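Long-range contacts in CTP:phosphocholine Cytidylyltransferase (Streptococcus pneumoniae, PDB 1JYK), which transfers the cytidylyl group of CTP to phosphocholine, giving CDP-choline: residues A[130-135]-A[231-236]; A[146-151]-A[173-178]; A[164-169]-A[224-229]. All blocks are in the same frame, centred on the assembly; numbering follows the deposited sequence.

Contact 1 of 3, residues A[130-135]-A[231-236]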
loop_
_atom_site.group_PDB
_atom_site.type_symbol
_atom_site.label_atom_id
_atom_site.label_comp_id
_atom_site.label_asym_id
_atom_site.label_seq_id
_atom_site.Cartn_x
_atom_site.Cartn_y
_atom_site.Cartn_z
ATOM N N LEU A 130 10.866 -3.608 -2.268
ATOM C CA LEU A 130 10.577 -5.037 -2.202
ATOM C C LEU A 130 11.772 -5.888 -2.622
ATOM O O LEU A 130 12.170 -5.872 -3.788
ATOM C CB LEU A 130 9.364 -5.363 -3.085
ATOM C CG LEU A 130 8.166 -4.420 -2.916
ATOM C CD1 LEU A 130 7.116 -4.717 -3.956
ATOM C CD2 LEU A 130 7.590 -4.573 -1.525
ATOM N N PHE A 131 12.343 -6.624 -1.673
ATOM C CA PHE A 131 13.484 -7.486 -1.970
ATOM C C PHE A 131 13.054 -8.767 -2.679
ATOM O O PHE A 131 13.854 -9.408 -3.353
ATOM C CB PHE A 131 14.232 -7.842 -0.684
ATOM C CG PHE A 131 15.254 -6.823 -0.280
ATOM C CD1 PHE A 131 16.537 -6.849 -0.823
ATOM C CD2 PHE A 131 14.930 -5.820 0.630
ATOM C CE1 PHE A 131 17.483 -5.888 -0.465
ATOM C CE2 PHE A 131 15.866 -4.859 0.992
ATOM C CZ PHE A 131 17.146 -4.893 0.444
ATOM N N LYS A 132 11.789 -9.142 -2.527
ATOM C CA LYS A 132 11.279 -10.352 -3.152
ATOM C C LYS A 132 9.952 -10.089 -3.847
ATOM O O LYS A 132 9.171 -9.254 -3.382
ATOM C CB LYS A 132 11.097 -11.442 -2.092
ATOM C CG LYS A 132 12.402 -11.937 -1.479
ATOM C CD LYS A 132 12.543 -13.448 -1.603
ATOM C CE LYS A 132 11.892 -14.161 -0.428
ATOM N NZ LYS A 132 11.872 -15.646 -0.604
ATOM N N ASN A 133 9.712 -10.795 -4.959
ATOM C CA ASN A 133 8.462 -10.664 -5.711
ATOM C C ASN A 133 7.391 -11.657 -5.251
ATOM O O ASN A 133 7.281 -12.805 -5.653
ATOM C CB ASN A 133 8.662 -10.802 -7.211
ATOM C CG ASN A 133 7.440 -10.334 -7.988
ATOM O OD1 ASN A 133 6.407 -9.996 -7.398
ATOM N ND2 ASN A 133 7.552 -10.310 -9.311
HETATM N N MSE A 134 6.606 -11.067 -4.397
HETATM C CA MSE A 134 5.464 -11.458 -3.604
HETATM C C MSE A 134 4.179 -11.613 -4.416
HETATM O O MSE A 134 3.273 -12.369 -4.052
HETATM C CB MSE A 134 5.427 -10.209 -2.893
HETATM C CG MSE A 134 4.496 -9.671 -2.057
HETATM SE SE MSE A 134 5.618 -8.284 -2.144
HETATM C CE MSE A 134 6.831 -8.813 -0.574
ATOM N N PHE A 135 4.087 -10.803 -5.466
ATOM C CA PHE A 135 2.904 -10.746 -6.300
ATOM C C PHE A 135 2.590 -11.982 -7.109
ATOM O O PHE A 135 3.478 -12.605 -7.688
ATOM C CB PHE A 135 3.000 -9.531 -7.226
ATOM C CG PHE A 135 3.250 -8.245 -6.497
ATOM C CD1 PHE A 135 2.322 -7.765 -5.566
ATOM C CD2 PHE A 135 4.420 -7.521 -6.713
ATOM C CE1 PHE A 135 2.561 -6.582 -4.859
ATOM C CE2 PHE A 135 4.672 -6.334 -6.011
ATOM C CZ PHE A 135 3.739 -5.864 -5.082
ATOM N N GLY A 231 11.437 -11.788 7.081
ATOM C CA GLY A 231 11.838 -10.465 7.529
ATOM C C GLY A 231 12.351 -9.436 6.538
ATOM O O GLY A 231 11.992 -8.265 6.636
ATOM N N ASN A 232 13.181 -9.853 5.589
ATOM C CA ASN A 232 13.755 -8.921 4.620
ATOM C C ASN A 232 13.030 -8.844 3.271
ATOM O O ASN A 232 13.605 -8.387 2.281
ATOM C CB ASN A 232 15.229 -9.278 4.384
ATOM C CG ASN A 232 15.448 -10.773 4.222
ATOM O OD1 ASN A 232 14.612 -11.479 3.651
ATOM N ND2 ASN A 232 16.579 -11.265 4.728
ATOM N N SER A 233 11.775 -9.271 3.231
ATOM C CA SER A 233 11.011 -9.260 1.988
ATOM C C SER A 233 10.609 -7.851 1.576
ATOM O O SER A 233 10.662 -7.495 0.398
ATOM C CB SER A 233 9.764 -10.127 2.142
ATOM O OG SER A 233 10.081 -11.497 1.968
ATOM N N ILE A 234 10.182 -7.066 2.560
ATOM C CA ILE A 234 9.777 -5.682 2.341
ATOM C C ILE A 234 10.690 -4.833 3.210
ATOM O O ILE A 234 10.899 -5.138 4.384
ATOM C CB ILE A 234 8.312 -5.436 2.782
ATOM C CG1 ILE A 234 7.348 -6.131 1.821
ATOM C CG2 ILE A 234 8.018 -3.947 2.819
ATOM C CD1 ILE A 234 5.932 -6.247 2.351
ATOM N N TYR A 235 11.255 -3.784 2.635
ATOM C CA TYR A 235 12.128 -2.909 3.394
ATOM C C TYR A 235 11.453 -1.552 3.452
ATOM O O TYR A 235 11.296 -0.892 2.431
ATOM C CB TYR A 235 13.486 -2.793 2.718
ATOM C CG TYR A 235 14.489 -1.982 3.501
ATOM C CD1 TYR A 235 15.620 -2.584 4.049
ATOM C CD2 TYR A 235 14.333 -0.607 3.661
ATOM C CE1 TYR A 235 16.573 -1.834 4.732
ATOM C CE2 TYR A 235 15.278 0.151 4.340
ATOM C CZ TYR A 235 16.397 -0.470 4.872
ATOM O OH TYR A 235 17.349 0.273 5.530
ATOM N N GLU A 236 11.046 -1.151 4.652
ATOM C CA GLU A 236 10.365 0.120 4.863
ATOM C C GLU A 236 11.308 1.304 4.860
ATOM O O GLU A 236 12.358 1.271 5.499
ATOM C CB GLU A 236 9.627 0.109 6.201
ATOM C CG GLU A 236 8.739 -1.092 6.410
ATOM C CD GLU A 236 9.512 -2.345 6.796
ATOM O OE1 GLU A 236 10.762 -2.289 6.903
ATOM O OE2 GLU A 236 8.855 -3.392 6.993
#

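Contact 2 of 3, residues A[146-151]-A[173-178]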
loop_
_atom_site.group_PDB
_atom_site.type_symbol
_atom_site.label_atom_id
_atom_site.label_comp_id
_atom_site.label_asym_id
_atom_site.label_seq_id
_atom_site.Cartn_x
_atom_site.Cartn_y
_atom_site.Cartn_z
ATOM N N SER A 146 2.505 -9.791 5.395
ATOM C CA SER A 146 3.088 -9.214 6.602
ATOM C C SER A 146 4.482 -9.647 7.058
ATOM O O SER A 146 4.789 -10.838 7.113
ATOM C CB SER A 146 2.118 -9.455 7.761
ATOM O OG SER A 146 2.643 -8.962 8.978
ATOM N N VAL A 147 5.313 -8.666 7.402
ATOM C CA VAL A 147 6.648 -8.944 7.910
ATOM C C VAL A 147 6.592 -8.702 9.420
ATOM O O VAL A 147 5.769 -7.914 9.903
ATOM C CB VAL A 147 7.730 -7.996 7.308
ATOM C CG1 VAL A 147 7.964 -8.320 5.832
ATOM C CG2 VAL A 147 7.313 -6.543 7.486
ATOM N N TYR A 148 7.458 -9.382 10.165
ATOM C CA TYR A 148 7.514 -9.205 11.611
ATOM C C TYR A 148 8.471 -8.053 11.926
ATOM O O TYR A 148 9.545 -7.945 11.326
ATOM C CB TYR A 148 8.005 -10.495 12.284
ATOM C CG TYR A 148 8.288 -10.356 13.768
ATOM C CD1 TYR A 148 7.273 -10.537 14.713
ATOM C CD2 TYR A 148 9.567 -10.046 14.227
ATOM C CE1 TYR A 148 7.535 -10.412 16.084
ATOM C CE2 TYR A 148 9.836 -9.921 15.587
ATOM C CZ TYR A 148 8.819 -10.105 16.510
ATOM O OH TYR A 148 9.085 -9.979 17.854
ATOM N N ARG A 149 8.081 -7.189 12.859
ATOM C CA ARG A 149 8.916 -6.057 13.244
ATOM C C ARG A 149 8.932 -5.860 14.755
ATOM O O ARG A 149 7.974 -6.209 15.449
ATOM C CB ARG A 149 8.408 -4.769 12.597
ATOM C CG ARG A 149 8.625 -4.689 11.108
ATOM C CD ARG A 149 10.091 -4.814 10.759
ATOM N NE ARG A 149 10.308 -4.724 9.315
ATOM C CZ ARG A 149 10.705 -5.737 8.546
ATOM N NH1 ARG A 149 10.930 -6.936 9.084
ATOM N NH2 ARG A 149 10.888 -5.550 7.237
ATOM N N GLU A 150 10.029 -5.288 15.250
ATOM C CA GLU A 150 10.201 -4.996 16.672
ATOM C C GLU A 150 10.501 -3.505 16.833
ATOM O O GLU A 150 10.765 -2.814 15.848
ATOM C CB GLU A 150 11.344 -5.833 17.242
ATOM C CG GLU A 150 11.053 -7.316 17.229
ATOM C CD GLU A 150 12.110 -8.132 17.942
ATOM O OE1 GLU A 150 11.782 -9.244 18.411
ATOM O OE2 GLU A 150 13.264 -7.664 18.032
ATOM N N ASP A 151 10.457 -3.008 18.064
ATOM C CA ASP A 151 10.716 -1.592 18.322
ATOM C C ASP A 151 9.844 -0.769 17.392
ATOM O O ASP A 151 10.276 0.238 16.832
ATOM C CB ASP A 151 12.187 -1.252 18.068
ATOM C CG ASP A 151 13.130 -2.170 18.806
ATOM O OD1 ASP A 151 12.977 -2.308 20.041
ATOM O OD2 ASP A 151 14.020 -2.757 18.151
ATOM N N SER A 173 1.015 -2.416 20.494
ATOM C CA SER A 173 2.175 -3.292 20.538
ATOM C C SER A 173 3.401 -2.618 19.957
ATOM O O SER A 173 3.292 -1.693 19.153
ATOM C CB SER A 173 1.918 -4.597 19.790
ATOM O OG SER A 173 2.961 -5.520 20.071
ATOM N N LYS A 174 4.570 -3.087 20.383
ATOM C CA LYS A 174 5.840 -2.561 19.904
ATOM C C LYS A 174 6.521 -3.615 19.045
ATOM O O LYS A 174 7.597 -3.377 18.500
ATOM C CB LYS A 174 6.743 -2.203 21.080
ATOM C CG LYS A 174 6.091 -1.279 22.092
ATOM C CD LYS A 174 7.047 -0.195 22.544
ATOM C CE LYS A 174 6.296 0.979 23.149
ATOM N NZ LYS A 174 7.227 2.032 23.655
ATOM N N ALA A 175 5.886 -4.780 18.927
ATOM C CA ALA A 175 6.436 -5.877 18.140
ATOM C C ALA A 175 5.338 -6.797 17.633
ATOM O O ALA A 175 4.319 -6.983 18.296
ATOM C CB ALA A 175 7.432 -6.677 18.976
ATOM N N GLY A 176 5.555 -7.379 16.459
ATOM C CA GLY A 176 4.574 -8.285 15.893
ATOM C C GLY A 176 4.494 -8.215 14.377
ATOM O O GLY A 176 5.319 -7.567 13.731
ATOM N N ARG A 177 3.498 -8.903 13.820
ATOM C CA ARG A 177 3.253 -8.929 12.383
ATOM C C ARG A 177 2.445 -7.678 12.051
ATOM O O ARG A 177 1.290 -7.532 12.453
ATOM C CB ARG A 177 2.473 -10.187 12.007
ATOM C CG ARG A 177 3.289 -11.469 12.119
ATOM C CD ARG A 177 4.161 -11.640 10.896
ATOM N NE ARG A 177 5.096 -12.744 11.050
ATOM C CZ ARG A 177 5.900 -13.185 10.090
ATOM N NH1 ARG A 177 5.892 -12.617 8.889
ATOM N NH2 ARG A 177 6.711 -14.207 10.332
ATOM N N ILE A 178 3.062 -6.772 11.311
ATOM C CA ILE A 178 2.421 -5.508 10.977
ATOM C C ILE A 178 1.803 -5.439 9.588
ATOM O O ILE A 178 2.059 -6.283 8.728
ATOM C CB ILE A 178 3.450 -4.348 11.097
ATOM C CG1 ILE A 178 4.600 -4.569 10.102
ATOM C CG2 ILE A 178 4.023 -4.297 12.509
ATOM C CD1 ILE A 178 5.428 -3.342 9.821
#

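Contact 3 of 3, residues A[164-169]-A[224-229]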
loop_
_atom_site.group_PDB
_atom_site.type_symbol
_atom_site.label_atom_id
_atom_site.label_comp_id
_atom_site.label_asym_id
_atom_site.label_seq_id
_atom_site.Cartn_x
_atom_site.Cartn_y
_atom_site.Cartn_z
ATOM N N TYR A 164 -4.564 -18.622 9.945
ATOM C CA TYR A 164 -4.060 -17.367 9.395
ATOM C C TYR A 164 -5.142 -16.331 9.080
ATOM O O TYR A 164 -4.893 -15.358 8.368
ATOM C CB TYR A 164 -3.219 -17.655 8.147
ATOM C CG TYR A 164 -1.988 -18.458 8.481
ATOM C CD1 TYR A 164 -1.941 -19.832 8.238
ATOM C CD2 TYR A 164 -0.896 -17.861 9.117
ATOM C CE1 TYR A 164 -0.844 -20.595 8.628
ATOM C CE2 TYR A 164 0.207 -18.613 9.513
ATOM C CZ TYR A 164 0.223 -19.979 9.268
ATOM O OH TYR A 164 1.302 -20.729 9.680
ATOM N N LYS A 165 -6.341 -16.529 9.621
ATOM C CA LYS A 165 -7.428 -15.586 9.393
ATOM C C LYS A 165 -7.342 -14.431 10.389
ATOM O O LYS A 165 -7.207 -14.644 11.595
ATOM C CB LYS A 165 -8.783 -16.285 9.521
ATOM C CG LYS A 165 -9.939 -15.470 8.958
ATOM C CD LYS A 165 -11.235 -16.260 8.979
ATOM C CE LYS A 165 -12.350 -15.496 8.292
ATOM N NZ LYS A 165 -12.942 -14.471 9.192
ATOM N N VAL A 166 -7.417 -13.207 9.877
ATOM C CA VAL A 166 -7.336 -12.021 10.717
ATOM C C VAL A 166 -8.567 -11.885 11.611
ATOM O O VAL A 166 -9.698 -11.758 11.128
ATOM C CB VAL A 166 -7.190 -10.742 9.865
ATOM C CG1 VAL A 166 -7.096 -9.523 10.771
ATOM C CG2 VAL A 166 -5.941 -10.849 8.984
ATOM N N GLN A 167 -8.329 -11.921 12.919
ATOM C CA GLN A 167 -9.392 -11.815 13.909
ATOM C C GLN A 167 -9.569 -10.372 14.340
ATOM O O GLN A 167 -10.657 -9.956 14.725
ATOM C CB GLN A 167 -9.054 -12.671 15.132
ATOM C CG GLN A 167 -9.089 -14.160 14.864
ATOM C CD GLN A 167 -10.387 -14.601 14.219
ATOM O OE1 GLN A 167 -11.441 -14.019 14.465
ATOM N NE2 GLN A 167 -10.318 -15.630 13.387
ATOM N N ASP A 168 -8.484 -9.611 14.272
ATOM C CA ASP A 168 -8.507 -8.215 14.662
ATOM C C ASP A 168 -7.238 -7.533 14.168
ATOM O O ASP A 168 -6.273 -8.198 13.775
ATOM C CB ASP A 168 -8.572 -8.118 16.189
ATOM C CG ASP A 168 -9.194 -6.822 16.667
ATOM O OD1 ASP A 168 -9.515 -5.954 15.827
ATOM O OD2 ASP A 168 -9.362 -6.675 17.896
ATOM N N ILE A 169 -7.254 -6.207 14.172
ATOM C CA ILE A 169 -6.093 -5.419 13.792
ATOM C C ILE A 169 -5.970 -4.435 14.939
ATOM O O ILE A 169 -6.913 -3.708 15.247
ATOM C CB ILE A 169 -6.299 -4.674 12.457
ATOM C CG1 ILE A 169 -6.256 -5.677 11.297
ATOM C CG2 ILE A 169 -5.214 -3.614 12.281
ATOM C CD1 ILE A 169 -6.899 -5.180 10.017
ATOM N N VAL A 224 -10.187 -11.917 5.888
ATOM C CA VAL A 224 -8.862 -11.563 5.390
ATOM C C VAL A 224 -7.850 -12.511 6.012
ATOM O O VAL A 224 -7.981 -12.903 7.170
ATOM C CB VAL A 224 -8.475 -10.117 5.767
ATOM C CG1 VAL A 224 -7.363 -9.616 4.835
ATOM C CG2 VAL A 224 -9.709 -9.215 5.709
ATOM N N TYR A 225 -6.834 -12.867 5.244
ATOM C CA TYR A 225 -5.834 -13.788 5.732
ATOM C C TYR A 225 -4.446 -13.193 5.734
ATOM O O TYR A 225 -4.196 -12.182 5.089
ATOM C CB TYR A 225 -5.883 -15.060 4.897
ATOM C CG TYR A 225 -7.210 -15.746 5.032
ATOM C CD1 TYR A 225 -8.324 -15.293 4.330
ATOM C CD2 TYR A 225 -7.370 -16.828 5.899
ATOM C CE1 TYR A 225 -9.562 -15.901 4.487
ATOM C CE2 TYR A 225 -8.602 -17.440 6.063
ATOM C CZ TYR A 225 -9.690 -16.973 5.354
ATOM O OH TYR A 225 -10.904 -17.591 5.504
ATOM N N VAL A 226 -3.546 -13.827 6.475
ATOM C CA VAL A 226 -2.181 -13.353 6.586
ATOM C C VAL A 226 -1.187 -14.253 5.860
ATOM O O VAL A 226 -1.224 -15.476 6.003
ATOM C CB VAL A 226 -1.758 -13.249 8.073
ATOM C CG1 VAL A 226 -0.329 -12.742 8.187
ATOM C CG2 VAL A 226 -2.699 -12.317 8.815
ATOM N N GLU A 227 -0.319 -13.634 5.066
ATOM C CA GLU A 227 0.726 -14.347 4.352
ATOM C C GLU A 227 2.003 -13.874 5.030
ATOM O O GLU A 227 2.450 -12.752 4.811
ATOM C CB GLU A 227 0.728 -13.958 2.876
ATOM C CG GLU A 227 1.887 -14.536 2.070
ATOM C CD GLU A 227 1.799 -16.041 1.887
ATOM O OE1 GLU A 227 0.676 -16.596 1.940
ATOM O OE2 GLU A 227 2.860 -16.670 1.691
ATOM N N GLU A 228 2.570 -14.726 5.879
ATOM C CA GLU A 228 3.776 -14.386 6.615
ATOM C C GLU A 228 4.992 -14.274 5.709
ATOM O O GLU A 228 5.395 -15.244 5.069
ATOM C CB GLU A 228 4.027 -15.431 7.697
ATOM C CG GLU A 228 2.879 -15.557 8.682
ATOM C CD GLU A 228 3.212 -16.451 9.862
ATOM O OE1 GLU A 228 3.960 -17.430 9.662
ATOM O OE2 GLU A 228 2.727 -16.179 10.982
ATOM N N LEU A 229 5.573 -13.080 5.660
ATOM C CA LEU A 229 6.743 -12.832 4.834
ATOM C C LEU A 229 8.025 -12.944 5.646
ATOM O O LEU A 229 8.036 -12.687 6.854
ATOM C CB LEU A 229 6.679 -11.424 4.228
ATOM C CG LEU A 229 5.622 -11.108 3.174
ATOM C CD1 LEU A 229 5.757 -9.655 2.750
ATOM C CD2 LEU A 229 5.803 -12.016 1.976
HETATM O O HOH W 1 3.472 -19.867 10.904
HETATM O O HOH W 2 -10.901 -12.065 8.751
#

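Contact 1 of 3, residues A[130-135]-A[231-236]
Phe-131 and Ser-233 join the two backbones: Phe-131 N donates to Ser-233 O over 2.8 Å. The bond is bent, with an N-H...O angle of 140°, and the donor is tilted out of the carbonyl plane. Leu-130 CA adds a C-H...O contact to the same oxygen, at 3.6 Å. Next to this bond, Leu-130 and Ile-234 form an antiparallel, non-hydrogen-bonded pair, the end of a two-stranded sheet in which Tyr-235 and Tyr-129 exchange backbone bonds.

The apolar packing falls into two groups. In the first, Leu-130 and Ile-234 lie side by side on one face of the sheet, Leu-130 CD2 being 3.7 Å from Ile-234 CG1. Met-134, a selenomethionine, crosses Ile-234 at about a right angle; its chain runs out with CG anti to the backbone N (chi1 169°) and then bends at the selenium, which sets CE 3.6 Å from Ile-234 CG1. In the second, Phe-131 and Tyr-235 also lie side by side but are not stacked: the edge of the Phe-131 ring, at CE2, meets Tyr-235 CB at 3.6 Å. Asn-232 O approaches Phe-131 CB and has no hydrogen-bonding partner in the model.

Among the polar ends, Lys-132 passes its aliphatic part along Ser-233 OG and carries NZ on to a salt bridge with Glu-230. Asn-133 OD1 accepts from Phe-135 N in an Asx turn in the loop that follows.

Helix 240-250 covers Phe-131 and Tyr-235 through Leu-246, whereas Leu-130 rests on Gln-62 and Phe-65 of helix 58-68. Met-134 and Ile-234 reach Val-182 of strand 182-185, so this small sheet is packed between two helices and the main sheet.

Contact 2 of 3, residues A[146-151]-A[173-178]
Two side-chain-to-backbone bonds hold one end of the contact. Arg-177 NH1 donates to Ser-146 O at 2.7 Å, with the oxygen in the guanidinium plane but the N-H...O angle only 135°; the same NH1 also binds Leu-229 O. Ser-146 OG donates to Ile-178 O at 2.8 Å, reached with OG anti to the backbone N (chi1 178°). Ile-178 O takes a further bond from Ser-180 OG.

The backbones pair in antiparallel fashion. Arg-149 and Gly-176 are a hydrogen-bonded pair, Arg-149 N to Gly-176 O and Gly-176 N to Arg-149 O both measuring 2.9 Å, while Tyr-148 and Arg-177 form the adjoining non-hydrogen-bonded pair. A longer bond, Ile-178 N to Val-147 O at 3.3 Å, continues the pairing. Gly-176 has a positive phi, a conformation readily open to glycine.

Packing divides between the two faces. On that of Tyr-148 and Arg-177, Tyr-148 CB lies over one face of the guanidinium, toward its rim, and the phenol ring runs along the Gly-176 backbone toward Ala-175. Tyr-148 OH donates to the anti lone pair of Glu-150 OE1. On the other face Arg-149 CG meets Ile-178 CD1 at 3.7 Å, and Val-147 CG2 sits 3.6 Å above the centre of the Arg-149 guanidinium, whose NH2 makes a salt bridge with Glu-236.

These two pairs add strand 176-177 to the end of strand 142-149, in a mixed sheet whose parallel strands form an alpha/beta core consistent with the nucleotidyltransferase family.

Contact 3 of 3, residues A[164-169]-A[224-229]
Tyr-225 presents one ring face to Lys-165, whose CG lies 4.1 Å from the ring centroid, 27° off the normal: a CH-pi contact. Lys-165 leaves its backbone with CG anti to N and stays extended, taking CD past Tyr-225 OH before a final bend brings NZ to a salt bridge with Asp-223. The Tyr-225 ring also makes a cation-pi contact with Arg-141.

The Tyr-164 ring meets Glu-228 by its edge: CE2 is 3.7 Å from Glu-228 CD, and the ring and carboxylate planes stand 75° apart. One water links the two groups, 2.6 Å from Tyr-164 OH and donating to Glu-228 OE1; Glu-228 OE2 is bound to Tyr-160 OH. A second water bridges Lys-165 NZ, Val-166 O and Val-224 N.

Two backbone bonds of 2.8 Å, Val-226 N to Tyr-164 O and Val-166 N to Val-224 O, flank a single bridge between Lys-165 and Tyr-225. The second is nearly straight. Val-166 CG2 packs 3.6 Å from Val-226 CG2, the two side chains crossing at about a right angle.

Strands 166-169 and 224-228 run at 88° to each other, so the pairing soon ends. Leu-158 of strand 157-160 touches both Val-166 and Val-226, strand 142-149 pairs with strand 224-228, and Ile-169 packs on helix 213-216.

In the fold
Each contact mixes buried and more exposed residues, but contact 1 lies nearest the chain centre, about 13 Å between centres, against 17 and 16 Å for contacts 2 and 3. Its chemistry is mainly apolar, with one backbone bond across it; contact 2 relies on strand pairing and on arginine and serine bonds, and contact 3 on a single bridge, aromatic rings and waters. Contacts 2 and 3 share the mixed sheet, where strands 142-149 and 224-228 are neighbours. Leu-229 joins all three, packing on Ile-234, Met-134 and Val-147, its N probably hydrogen-bonded to Ser-146 O, while Arg-149 NH1 probably binds Gly-231 O of contact 1.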